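Side-chain contacts in isoaspartyl dipeptidase (Fervidobacterium islandicum, PDB 7CDH), which probably hydrolyses isoaspartyl (beta-aspartyl) dipeptides as a zinc-dependent M38 metallopeptidase of the amidohydrolase family, consistent with a part in protein repair: residues Y110-A113 / K114-E117; T138-I141 / M142-I145; G98-G101 / I102-S105; I172-I175 / V176-R180; E261-T264 / I265-I268. All coordinates share one frame; numbering follows the deposited sequence.

Contact 1 of 5, residues Y110-A113 / K114-E117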
loop_
_atom_site.group_PDB
_atom_site.type_symbol
_atom_site.label_atom_id
_atom_site.label_comp_id
_atom_site.label_asym_id
_atom_site.label_seq_id
_atom_site.Cartn_x
_atom_site.Cartn_y
_atom_site.Cartn_z
ATOM N N TYR A 110 -22.602 -10.850 -2.155
ATOM C CA TYR A 110 -22.642 -11.126 -3.605
ATOM C C TYR A 110 -22.952 -12.617 -3.810
ATOM O O TYR A 110 -23.808 -12.967 -4.645
ATOM C CB TYR A 110 -21.292 -10.714 -4.207
ATOM C CG TYR A 110 -21.142 -11.023 -5.672
ATOM C CD1 TYR A 110 -21.607 -10.131 -6.608
ATOM C CD2 TYR A 110 -20.532 -12.179 -6.131
ATOM C CE1 TYR A 110 -21.512 -10.379 -7.969
ATOM C CE2 TYR A 110 -20.410 -12.441 -7.491
ATOM C CZ TYR A 110 -20.924 -11.540 -8.413
ATOM O OH TYR A 110 -20.847 -11.693 -9.765
ATOM N N ALA A 111 -22.186 -13.480 -3.133
ATOM C CA ALA A 111 -22.278 -14.954 -3.271
ATOM C C ALA A 111 -23.712 -15.382 -2.919
ATOM O O ALA A 111 -24.294 -16.134 -3.706
ATOM C CB ALA A 111 -21.249 -15.661 -2.408
ATOM N N LYS A 112 -24.235 -14.925 -1.776
ATOM C CA LYS A 112 -25.637 -15.161 -1.344
ATOM C C LYS A 112 -26.619 -14.653 -2.405
ATOM O O LYS A 112 -27.482 -15.447 -2.806
ATOM C CB LYS A 112 -25.938 -14.487 -0.013
ATOM C CG LYS A 112 -27.339 -14.742 0.519
ATOM C CD LYS A 112 -27.741 -16.195 0.496
ATOM C CE LYS A 112 -28.788 -16.515 1.541
ATOM N NZ LYS A 112 -29.273 -17.913 1.426
ATOM N N ALA A 113 -26.442 -13.426 -2.907
ATOM C CA ALA A 113 -27.302 -12.870 -3.979
ATOM C C ALA A 113 -27.276 -13.791 -5.207
ATOM O O ALA A 113 -28.323 -13.939 -5.879
ATOM C CB ALA A 113 -26.928 -11.454 -4.338
ATOM N N LYS A 114 -26.139 -14.395 -5.499
ATOM C CA LYS A 114 -25.986 -15.273 -6.696
ATOM C C LYS A 114 -26.682 -16.608 -6.455
ATOM O O LYS A 114 -27.251 -17.149 -7.434
ATOM C CB LYS A 114 -24.524 -15.563 -7.031
ATOM C CG LYS A 114 -23.841 -14.435 -7.771
ATOM C CD LYS A 114 -24.349 -14.333 -9.148
ATOM C CE LYS A 114 -23.505 -13.484 -10.053
ATOM N NZ LYS A 114 -23.472 -14.081 -11.406
ATOM N N SER A 115 -26.651 -17.121 -5.224
ATOM C CA SER A 115 -27.264 -18.436 -4.964
ATOM C C SER A 115 -28.795 -18.285 -4.893
ATOM O O SER A 115 -29.486 -19.188 -5.418
ATOM C CB SER A 115 -26.677 -19.137 -3.776
ATOM O OG SER A 115 -26.990 -18.462 -2.604
ATOM N N LEU A 116 -29.310 -17.227 -4.261
ATOM C CA LEU A 116 -30.755 -16.905 -4.332
ATOM C C LEU A 116 -31.153 -16.821 -5.810
ATOM O O LEU A 116 -32.151 -17.393 -6.165
ATOM C CB LEU A 116 -31.043 -15.608 -3.587
ATOM C CG LEU A 116 -30.837 -15.682 -2.079
ATOM C CD1 LEU A 116 -31.025 -14.319 -1.427
ATOM C CD2 LEU A 116 -31.778 -16.675 -1.467
ATOM N N GLU A 117 -30.333 -16.262 -6.679
ATOM C CA GLU A 117 -30.755 -16.080 -8.088
ATOM C C GLU A 117 -30.820 -17.452 -8.779
ATOM O O GLU A 117 -31.669 -17.648 -9.662
ATOM C CB GLU A 117 -29.829 -15.092 -8.795
ATOM C CG GLU A 117 -30.089 -14.964 -10.284
ATOM C CD GLU A 117 -29.042 -14.216 -11.103
ATOM O OE1 GLU A 117 -27.940 -13.883 -10.566
ATOM O OE2 GLU A 117 -29.317 -13.978 -12.300
HETATM O O HOH W 1 -29.080 -19.219 -0.736
#

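Contact 2 of 5, residues T138-I141 / M142-I145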
loop_
_atom_site.group_PDB
_atom_site.type_symbol
_atom_site.label_atom_id
_atom_site.label_comp_id
_atom_site.label_asym_id
_atom_site.label_seq_id
_atom_site.Cartn_x
_atom_site.Cartn_y
_atom_site.Cartn_z
ATOM N N THR A 138 -13.727 -3.188 -4.423
ATOM C CA THR A 138 -12.632 -2.825 -5.366
ATOM C C THR A 138 -11.898 -1.557 -4.914
ATOM O O THR A 138 -11.087 -1.076 -5.674
ATOM C CB THR A 138 -13.173 -2.547 -6.777
ATOM O OG1 THR A 138 -13.906 -1.331 -6.604
ATOM C CG2 THR A 138 -14.048 -3.637 -7.372
ATOM N N GLY A 139 -12.213 -0.967 -3.768
ATOM C CA GLY A 139 -11.512 0.244 -3.301
ATOM C C GLY A 139 -12.245 1.536 -3.572
ATOM O O GLY A 139 -11.837 2.586 -2.995
ATOM N N SER A 140 -13.275 1.538 -4.413
ATOM C CA SER A 140 -14.139 2.745 -4.549
ATOM C C SER A 140 -15.572 2.318 -4.847
ATOM O O SER A 140 -15.763 1.325 -5.591
ATOM C CB SER A 140 -13.589 3.751 -5.571
ATOM O OG SER A 140 -13.829 3.393 -6.938
ATOM N N ILE A 141 -16.553 3.032 -4.308
ATOM C CA ILE A 141 -17.962 2.652 -4.601
ATOM C C ILE A 141 -18.244 2.899 -6.087
ATOM O O ILE A 141 -19.066 2.182 -6.672
ATOM C CB ILE A 141 -18.951 3.343 -3.660
ATOM C CG1 ILE A 141 -19.039 4.839 -3.906
ATOM C CG2 ILE A 141 -18.623 3.024 -2.210
ATOM C CD1 ILE A 141 -19.779 5.557 -2.788
ATOM N N MET A 142 -17.534 3.816 -6.718
ATOM C CA MET A 142 -17.805 4.119 -8.134
ATOM C C MET A 142 -17.345 2.930 -8.976
ATOM O O MET A 142 -18.085 2.554 -9.887
ATOM C CB MET A 142 -17.114 5.395 -8.578
ATOM C CG MET A 142 -17.483 5.763 -9.976
ATOM S SD MET A 142 -16.615 7.217 -10.602
ATOM C CE MET A 142 -17.395 8.527 -9.665
ATOM N N ARG A 143 -16.168 2.359 -8.692
ATOM C CA ARG A 143 -15.694 1.148 -9.398
ATOM C C ARG A 143 -16.620 -0.035 -9.105
ATOM O O ARG A 143 -16.840 -0.802 -10.038
ATOM C CB ARG A 143 -14.272 0.756 -9.015
ATOM C CG ARG A 143 -13.225 1.689 -9.572
ATOM C CD ARG A 143 -11.875 1.310 -8.977
ATOM N NE ARG A 143 -11.517 0.041 -9.553
ATOM C CZ ARG A 143 -10.965 -0.064 -10.749
ATOM N NH1 ARG A 143 -10.735 1.052 -11.440
ATOM N NH2 ARG A 143 -10.687 -1.276 -11.242
ATOM N N ASP A 144 -17.147 -0.153 -7.882
ATOM C CA ASP A 144 -18.062 -1.256 -7.487
ATOM C C ASP A 144 -19.288 -1.267 -8.405
ATOM O O ASP A 144 -19.579 -2.311 -9.014
ATOM C CB ASP A 144 -18.455 -1.175 -6.025
ATOM C CG ASP A 144 -17.369 -1.549 -5.038
ATOM O OD1 ASP A 144 -16.234 -1.864 -5.484
ATOM O OD2 ASP A 144 -17.686 -1.536 -3.798
ATOM N N ILE A 145 -19.944 -0.128 -8.560
ATOM C CA ILE A 145 -21.200 -0.049 -9.353
ATOM C C ILE A 145 -20.863 -0.161 -10.841
ATOM O O ILE A 145 -21.640 -0.706 -11.564
ATOM C CB ILE A 145 -22.004 1.206 -8.986
ATOM C CG1 ILE A 145 -23.410 1.149 -9.595
ATOM C CG2 ILE A 145 -21.243 2.466 -9.361
ATOM C CD1 ILE A 145 -24.399 2.164 -9.012
#

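Contact 3 of 5, residues G98-G101 / I102-S105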
loop_
_atom_site.group_PDB
_atom_site.type_symbol
_atom_site.label_atom_id
_atom_site.label_comp_id
_atom_site.label_asym_id
_atom_site.label_seq_id
_atom_site.Cartn_x
_atom_site.Cartn_y
_atom_site.Cartn_z
ATOM N N GLY A 98 -25.434 -4.088 7.237
ATOM C CA GLY A 98 -25.960 -3.188 8.273
ATOM C C GLY A 98 -24.879 -2.740 9.224
ATOM O O GLY A 98 -23.818 -2.384 8.785
ATOM N N THR A 99 -25.166 -2.712 10.511
ATOM C CA THR A 99 -24.218 -2.239 11.548
ATOM C C THR A 99 -22.849 -2.883 11.362
ATOM O O THR A 99 -21.876 -2.151 11.404
ATOM C CB THR A 99 -24.757 -2.531 12.940
ATOM O OG1 THR A 99 -26.117 -2.103 12.881
ATOM C CG2 THR A 99 -23.983 -1.785 13.997
ATOM N N ASP A 100 -22.801 -4.196 11.147
ATOM C CA ASP A 100 -21.540 -4.969 11.119
ATOM C C ASP A 100 -21.024 -5.053 9.669
ATOM O O ASP A 100 -21.498 -5.939 8.900
ATOM C CB ASP A 100 -21.725 -6.344 11.760
ATOM C CG ASP A 100 -20.448 -7.163 11.837
ATOM O OD1 ASP A 100 -19.390 -6.639 11.429
ATOM O OD2 ASP A 100 -20.505 -8.283 12.358
ATOM N N GLY A 101 -20.017 -4.222 9.356
ATOM C CA GLY A 101 -19.213 -4.278 8.117
ATOM C C GLY A 101 -17.876 -4.972 8.301
ATOM O O GLY A 101 -17.099 -4.884 7.364
ATOM N N ILE A 102 -17.625 -5.624 9.447
ATOM C CA ILE A 102 -16.330 -6.296 9.810
ATOM C C ILE A 102 -16.466 -7.794 9.558
ATOM O O ILE A 102 -15.596 -8.344 8.853
ATOM C CB ILE A 102 -15.931 -6.083 11.282
ATOM C CG1 ILE A 102 -15.885 -4.606 11.678
ATOM C CG2 ILE A 102 -14.603 -6.753 11.580
ATOM C CD1 ILE A 102 -14.790 -3.848 10.992
ATOM N N THR A 103 -17.483 -8.420 10.165
ATOM C CA THR A 103 -17.648 -9.894 10.212
ATOM C C THR A 103 -18.610 -10.303 9.113
ATOM O O THR A 103 -18.718 -11.501 8.833
ATOM C CB THR A 103 -18.112 -10.451 11.574
ATOM O OG1 THR A 103 -19.529 -10.373 11.686
ATOM C CG2 THR A 103 -17.519 -9.770 12.784
ATOM N N ARG A 104 -19.314 -9.346 8.535
ATOM C CA ARG A 104 -20.139 -9.586 7.329
ATOM C C ARG A 104 -19.400 -8.956 6.150
ATOM O O ARG A 104 -19.094 -7.790 6.229
ATOM C CB ARG A 104 -21.523 -8.975 7.516
ATOM C CG ARG A 104 -22.193 -9.332 8.829
ATOM C CD ARG A 104 -22.660 -10.768 8.815
ATOM N NE ARG A 104 -23.693 -10.937 9.813
ATOM C CZ ARG A 104 -24.348 -12.062 10.027
ATOM N NH1 ARG A 104 -24.046 -13.139 9.322
ATOM N NH2 ARG A 104 -25.290 -12.093 10.956
ATOM N N SER A 105 -19.060 -9.741 5.145
ATOM C CA SER A 105 -18.254 -9.341 3.979
ATOM C C SER A 105 -19.168 -9.031 2.782
ATOM O O SER A 105 -20.233 -9.659 2.617
ATOM C CB SER A 105 -17.237 -10.437 3.692
ATOM O OG SER A 105 -17.628 -11.277 2.635
HETATM O O HOH W 2 -23.657 -9.195 12.143
HETATM O O HOH W 3 -17.460 -5.785 5.031
#

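Contact 4 of 5, residues I172-I175 / V176-R180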
loop_
_atom_site.group_PDB
_atom_site.type_symbol
_atom_site.label_atom_id
_atom_site.label_comp_id
_atom_site.label_asym_id
_atom_site.label_seq_id
_atom_site.Cartn_x
_atom_site.Cartn_y
_atom_site.Cartn_z
ATOM N N ILE A 172 -20.676 12.552 3.059
ATOM C CA ILE A 172 -21.947 12.152 2.366
ATOM C C ILE A 172 -21.926 12.631 0.900
ATOM O O ILE A 172 -22.241 11.828 0.028
ATOM C CB ILE A 172 -23.213 12.678 3.072
ATOM C CG1 ILE A 172 -23.354 12.170 4.509
ATOM C CG2 ILE A 172 -24.439 12.313 2.256
ATOM C CD1 ILE A 172 -23.091 10.680 4.625
ATOM N N LEU A 173 -21.646 13.907 0.631
ATOM C CA LEU A 173 -21.739 14.471 -0.743
ATOM C C LEU A 173 -20.793 13.707 -1.682
ATOM O O LEU A 173 -21.214 13.411 -2.842
ATOM C CB LEU A 173 -21.392 15.965 -0.754
ATOM C CG LEU A 173 -22.498 16.912 -0.302
ATOM C CD1 LEU A 173 -21.969 18.336 -0.225
ATOM C CD2 LEU A 173 -23.702 16.826 -1.229
ATOM N N ARG A 174 -19.566 13.419 -1.227
ATOM C CA ARG A 174 -18.607 12.697 -2.068
ATOM C C ARG A 174 -19.214 11.329 -2.438
ATOM O O ARG A 174 -19.207 10.993 -3.651
ATOM C CB ARG A 174 -17.272 12.599 -1.345
ATOM C CG ARG A 174 -16.223 11.750 -2.066
ATOM C CD ARG A 174 -15.795 12.218 -3.444
ATOM N NE ARG A 174 -15.802 13.667 -3.568
ATOM C CZ ARG A 174 -14.913 14.480 -3.012
ATOM N NH1 ARG A 174 -13.915 13.985 -2.291
ATOM N NH2 ARG A 174 -15.039 15.786 -3.184
ATOM N N ILE A 175 -19.778 10.605 -1.460
ATOM C CA ILE A 175 -20.375 9.251 -1.647
ATOM C C ILE A 175 -21.578 9.361 -2.592
ATOM O O ILE A 175 -21.660 8.566 -3.533
ATOM C CB ILE A 175 -20.748 8.623 -0.287
ATOM C CG1 ILE A 175 -19.500 8.233 0.506
ATOM C CG2 ILE A 175 -21.704 7.436 -0.453
ATOM C CD1 ILE A 175 -19.734 8.295 1.997
ATOM N N VAL A 176 -22.457 10.335 -2.385
ATOM C CA VAL A 176 -23.647 10.480 -3.265
ATOM C C VAL A 176 -23.165 10.819 -4.681
ATOM O O VAL A 176 -23.676 10.218 -5.620
ATOM C CB VAL A 176 -24.643 11.519 -2.735
ATOM C CG1 VAL A 176 -25.753 11.768 -3.731
ATOM C CG2 VAL A 176 -25.226 11.102 -1.403
ATOM N N ALA A 177 -22.232 11.753 -4.844
ATOM C CA ALA A 177 -21.725 12.119 -6.192
ATOM C C ALA A 177 -21.056 10.918 -6.869
ATOM O O ALA A 177 -21.235 10.745 -8.077
ATOM C CB ALA A 177 -20.789 13.295 -6.132
ATOM N N ASP A 178 -20.336 10.092 -6.120
ATOM C CA ASP A 178 -19.625 8.918 -6.692
ATOM C C ASP A 178 -20.658 7.883 -7.154
ATOM O O ASP A 178 -20.533 7.369 -8.261
ATOM C CB ASP A 178 -18.574 8.393 -5.715
ATOM C CG ASP A 178 -17.325 9.281 -5.633
ATOM O OD1 ASP A 178 -17.285 10.337 -6.363
ATOM O OD2 ASP A 178 -16.380 8.932 -4.823
ATOM N N ILE A 179 -21.708 7.634 -6.398
ATOM C CA ILE A 179 -22.659 6.570 -6.785
ATOM C C ILE A 179 -23.551 7.103 -7.918
ATOM O O ILE A 179 -23.823 6.348 -8.858
ATOM C CB ILE A 179 -23.397 6.033 -5.546
ATOM C CG1 ILE A 179 -23.666 4.526 -5.658
ATOM C CG2 ILE A 179 -24.671 6.806 -5.280
ATOM C CD1 ILE A 179 -22.410 3.672 -5.720
ATOM N N ARG A 180 -23.869 8.391 -7.929
ATOM C CA ARG A 180 -24.593 9.016 -9.059
ATOM C C ARG A 180 -23.758 8.891 -10.329
ATOM O O ARG A 180 -24.290 8.455 -11.376
ATOM C CB ARG A 180 -24.964 10.470 -8.785
ATOM C CG ARG A 180 -25.320 11.245 -10.039
ATOM C CD ARG A 180 -26.111 12.477 -9.689
ATOM N NE ARG A 180 -26.456 13.263 -10.871
ATOM C CZ ARG A 180 -27.312 12.893 -11.833
ATOM N NH1 ARG A 180 -27.922 11.722 -11.801
ATOM N NH2 ARG A 180 -27.559 13.702 -12.847
#

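Contact 5 of 5, residues E261-T264 / I265-I268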
loop_
_atom_site.group_PDB
_atom_site.type_symbol
_atom_site.label_atom_id
_atom_site.label_comp_id
_atom_site.label_asym_id
_atom_site.label_seq_id
_atom_site.Cartn_x
_atom_site.Cartn_y
_atom_site.Cartn_z
ATOM N N GLU A 261 -48.826 3.254 18.516
ATOM C CA GLU A 261 -49.589 4.509 18.248
ATOM C C GLU A 261 -49.538 4.819 16.737
ATOM O O GLU A 261 -50.587 4.650 16.029
ATOM C CB GLU A 261 -49.040 5.666 19.094
ATOM C CG GLU A 261 -50.038 6.803 19.288
ATOM C CD GLU A 261 -50.656 7.371 18.018
ATOM O OE1 GLU A 261 -50.052 8.286 17.417
ATOM O OE2 GLU A 261 -51.741 6.891 17.625
ATOM N N PHE A 262 -48.359 5.248 16.260
ATOM C CA PHE A 262 -48.051 5.599 14.851
ATOM C C PHE A 262 -47.286 4.442 14.200
ATOM O O PHE A 262 -46.192 4.099 14.621
ATOM C CB PHE A 262 -47.276 6.911 14.780
ATOM C CG PHE A 262 -47.085 7.365 13.368
ATOM C CD1 PHE A 262 -48.150 7.891 12.652
ATOM C CD2 PHE A 262 -45.859 7.226 12.740
ATOM C CE1 PHE A 262 -47.997 8.282 11.327
ATOM C CE2 PHE A 262 -45.704 7.621 11.421
ATOM C CZ PHE A 262 -46.773 8.131 10.708
ATOM N N THR A 263 -47.883 3.832 13.189
ATOM C CA THR A 263 -47.306 2.685 12.486
ATOM C C THR A 263 -47.179 2.995 11.002
ATOM O O THR A 263 -47.681 4.037 10.558
ATOM C CB THR A 263 -48.170 1.452 12.703
ATOM O OG1 THR A 263 -49.312 1.680 11.879
ATOM C CG2 THR A 263 -48.500 1.269 14.169
ATOM N N THR A 264 -46.516 2.085 10.290
ATOM C CA THR A 264 -46.425 2.057 8.817
ATOM C C THR A 264 -47.847 2.074 8.216
ATOM O O THR A 264 -48.034 2.734 7.191
ATOM C CB THR A 264 -45.510 0.904 8.382
ATOM O OG1 THR A 264 -44.197 1.346 8.719
ATOM C CG2 THR A 264 -45.553 0.628 6.896
ATOM N N ILE A 265 -48.813 1.382 8.812
ATOM C CA ILE A 265 -50.230 1.409 8.326
ATOM C C ILE A 265 -50.743 2.866 8.324
ATOM O O ILE A 265 -51.257 3.329 7.278
ATOM C CB ILE A 265 -51.174 0.493 9.145
ATOM C CG1 ILE A 265 -50.594 -0.886 9.486
ATOM C CG2 ILE A 265 -52.482 0.348 8.390
ATOM C CD1 ILE A 265 -50.230 -1.698 8.281
ATOM N N ASP A 266 -50.608 3.583 9.438
ATOM C CA ASP A 266 -51.023 5.004 9.529
ATOM C C ASP A 266 -50.270 5.793 8.464
ATOM O O ASP A 266 -50.892 6.604 7.749
ATOM C CB ASP A 266 -50.783 5.570 10.924
ATOM C CG ASP A 266 -51.535 4.798 11.997
ATOM O OD1 ASP A 266 -52.767 4.524 11.788
ATOM O OD2 ASP A 266 -50.882 4.437 13.020
ATOM N N ALA A 267 -48.966 5.565 8.362
ATOM C CA ALA A 267 -48.092 6.291 7.422
ATOM C C ALA A 267 -48.638 6.148 5.992
ATOM O O ALA A 267 -48.738 7.158 5.278
ATOM C CB ALA A 267 -46.685 5.768 7.579
ATOM N N ILE A 268 -48.957 4.933 5.575
ATOM C CA ILE A 268 -49.398 4.642 4.179
ATOM C C ILE A 268 -50.753 5.332 3.915
ATOM O O ILE A 268 -50.994 5.812 2.767
ATOM C CB ILE A 268 -49.455 3.119 3.953
ATOM C CG1 ILE A 268 -48.040 2.553 3.876
ATOM C CG2 ILE A 268 -50.290 2.746 2.720
ATOM C CD1 ILE A 268 -47.990 1.053 3.824
#

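Contact 1 of 5, residues Y110-A113 / K114-E117
Lys114 lays its aliphatic chain along the ring of Tyr110, one turn earlier in helix 106-118, and the two side chains run side by side in the same direction. Lys114 CG sits over one ring face, 4.3 Å from the centroid and displaced toward the rim, a CH-pi contact. Further out, Lys114 CE comes to 3.2 Å from Tyr110 OH. A bend at chi2 (-71°) helps the lysine follow the ring, and its NZ travels on to a salt bridge with Asp149 of the third subunit.

The close-packed side lies between the backbone turns and the strand beneath. Leu116 N gives a nearly straight bond to Lys112 O (2.9 Å, 176°), while the side chains of Ala113 and Leu116 press on strand 122-127 of the beta-alpha-beta unit. Lys112 crosses Leu116 at a slant, its chain bent at chi2 (48°), and NZ passes 4.0 Å from Leu116 CD2.

The flank of the partly exposed Ser115 is looser, though Glu74 of the second subunit borders it. Lys112 CD stays 3.9 Å from Ser115 OG, and a water mediates between Lys112 NZ and that hydroxyl; Leu80 O is a further acceptor for NZ.

Both lysines therefore spend their methylenes on packing and carry their charge elsewhere, Lys112 to neighbouring parts of its own chain and Lys114 across a subunit interface.

Contact 2 of 5, residues T138-I141 / M142-I145
The amino end of helix 141-147 is closed by Ser140 at the N-cap, whose OG accepts from Arg143 N at 3.1 Å with an N-H...O angle of 160°. Ser140 OG stands between its own backbone N and carbonyl carbon (chi1 78°), which turns it toward the first turn of the helix. The same residue is used twice, because Asp144 N donates to Ser140 O at 3.1 Å and starts the regular helical bonding that Ile145 N continues to Ile141 O.

A second tie runs from Asp144 back to the loop. The side chains of Thr138 and Asp144 overlap while pointing opposite ways, and the threonine hydroxyl donates to Asp144 OD1 (OG1 to OD1 2.6 Å), meeting it nearly head-on to the C-O bond. Thr138 N adds a weak bond to this oxygen. The other carboxylate oxygen, OD2, is bonded to Phe137 N and Thr127 OG1, so the buried group is held through both oxygens and its rotation is probably fixed. The nearby helix start would be expected to steady its negative charge.

Arg143 leaves over the loop hydroxyls. Its CB lies 3.2 Å from Thr138 OG1 and its CG 3.2 Å from Ser140 OG, while the guanidinium reaches a salt bridge with Glu107 of the third subunit. Gly139 has a positive phi (99°), and with this backbone a CB would jam against Thr138 O, which calls for glycine.

A serine N-cap bonded to the backbone N three residues on is a classic helix start, here reinforced by an aspartate that ties the preceding loop to the first turn.

Contact 3 of 5, residues G98-G101 / I102-S105
Between Asp100 and Thr103 the backbone folds back, bringing the CA atoms of Asp100 and Thr103 to 6.3 Å from each other in the loop that leads from strand 90-95 to helix 106-118. The turn is built on a side chain: this is an Asx turn, in which Asp100 OD1 accepts from Ile102 N at 2.8 Å. The same oxygen also takes Thr103 N at 2.9 Å in a nearly straight bond (174°). With CG anti to its own N (chi1 -177°), the carboxylate is brought back to the Ile102 and Thr103 amides.

The second oxygen, OD2, is approached by Thr103, whose side chain comes in roughly perpendicular to that of Asp100. The Thr103 hydroxyl donates to OD2, although the modelled separation of OG1 and OD2 is too short to be taken literally at this resolution. Arg76 NH2 also bonds to Thr103 OG1. Replacing Asp100 with an alanine would probably leave the amides of Ile102 and Thr103 without their common acceptor and the turn less firmly held.

Arg104 CB rests 3.3 Å from Asp100 O. Its guanidinium is held by Gly67 O and Thr77 O, and a water accepts from NE at 2.9 Å. Ser105 caps the helix that follows through Asn108 N, and Ile102 packs on Met142 of the fifth subunit. A further water bridges Gly101 O and Arg104 O, donating to both.

The amides of Ile102 and Thr103 reach OD1 from the same face of the carboxylate, Thr103 N on the syn side and 33° out of the plane.

Contact 4 of 5, residues I172-I175 / V176-R180
Val176 N donates to Ile172 O at 2.8 Å with an N-H...O angle of 166°, and Ala177 N does the same to Leu173 O over an equal distance. These bonds belong to helix 169-186, the crossover helix of the beta-alpha-beta unit between strands 151-159 and 191-196 in the TIM-type barrel of the amidohydrolase family.

Arg174 and Asp178, one turn apart, meet at an angle with their guanidinium and carboxylate planes 29° apart. Arg174 is bent at chi2 (61°) and again at chi3, which puts its CD 3.6 Å from Asp178 OD2, whereas NE remains 4.6 Å from OD1, too far for a salt bridge. Both charges look instead to the fourth subunit: Asp178 OD2 pairs with Arg131 there, while Arg174 bonds through NE to Ser165 O and through NH2 to Glu171 of that chain. An asparagine in place of Asp178 would remove the negative charge and is likely to leave Arg131 of the fourth subunit without its ionic mate.

The apolar flank faces inward, with Ile172 and Val176 packing on strand 191-196. There the two branches meet, Ile172 CG2 lying 3.9 Å from Val176 CG2.

Contact 5 of 5, residues E261-T264 / I265-I268
Hydrogen bonds first: Thr263 and Asp266 bind one another in both directions. Thr263 N donates to Asp266 OD2 at 3.1 Å (N-H...O 155°), meeting the oxygen on its anti side and 24° out of the carboxylate plane. In return Asp266 N points at Thr263 OG1, a weak bond at 3.4 Å; the hydroxyl is tucked over its own main chain, within reach of that amide. Ala267 N donates to Thr263 O at 3.0 Å in the carbonyl plane, and Ile268 N takes up the next helical bond, to Thr264 O at 2.9 Å.

The reciprocal pair is a capping box, with Thr263 as N-cap of helix 264-273, and it joins the loop after strand 245-248 to that helix.

Apolar contacts flank the box. The side chains of Phe262 and Asp266 lie alongside each other but head in opposite directions, ring and carboxylate planes 31° apart, and Phe262 CE1 comes to 3.9 Å from Asp266 CB. The tip of the ring goes further along the helix, where Phe262 CZ is 3.9 Å from Ala267 CB. Next to them Thr264 divides its branches: OG1 bonds Ser226 OG and Thr248 O, while CG2 packs at 3.9 Å from Ile268 CD1, and both side chains lie against Leu247 of strand 245-248.

Overall arrangement
Contacts 2 and 4 meet directly: Ile141 CD1 lies 3.6 Å from Ile175 CG2, and Met142 CE lies 3.6 Å from Asp178 O, so helix 141-147 packs on helix 169-186. Contacts 1 and 3 are linked through the chain, the Asp100 turn leading into helix 106-118; their centres are 17 Å apart. Contact 5 stands alone, its centre 30 Å or more from the others. The zinc sites, His61, His63, Glu156 and Asp285 at one and Glu156, His195 and His224 at the other, probably mark the active site of the barrel; the side chains of Asp100 and Thr264 lie about 11 Å and 13 Å from a zinc ion. Contacts 1 to 4 all touch other subunits.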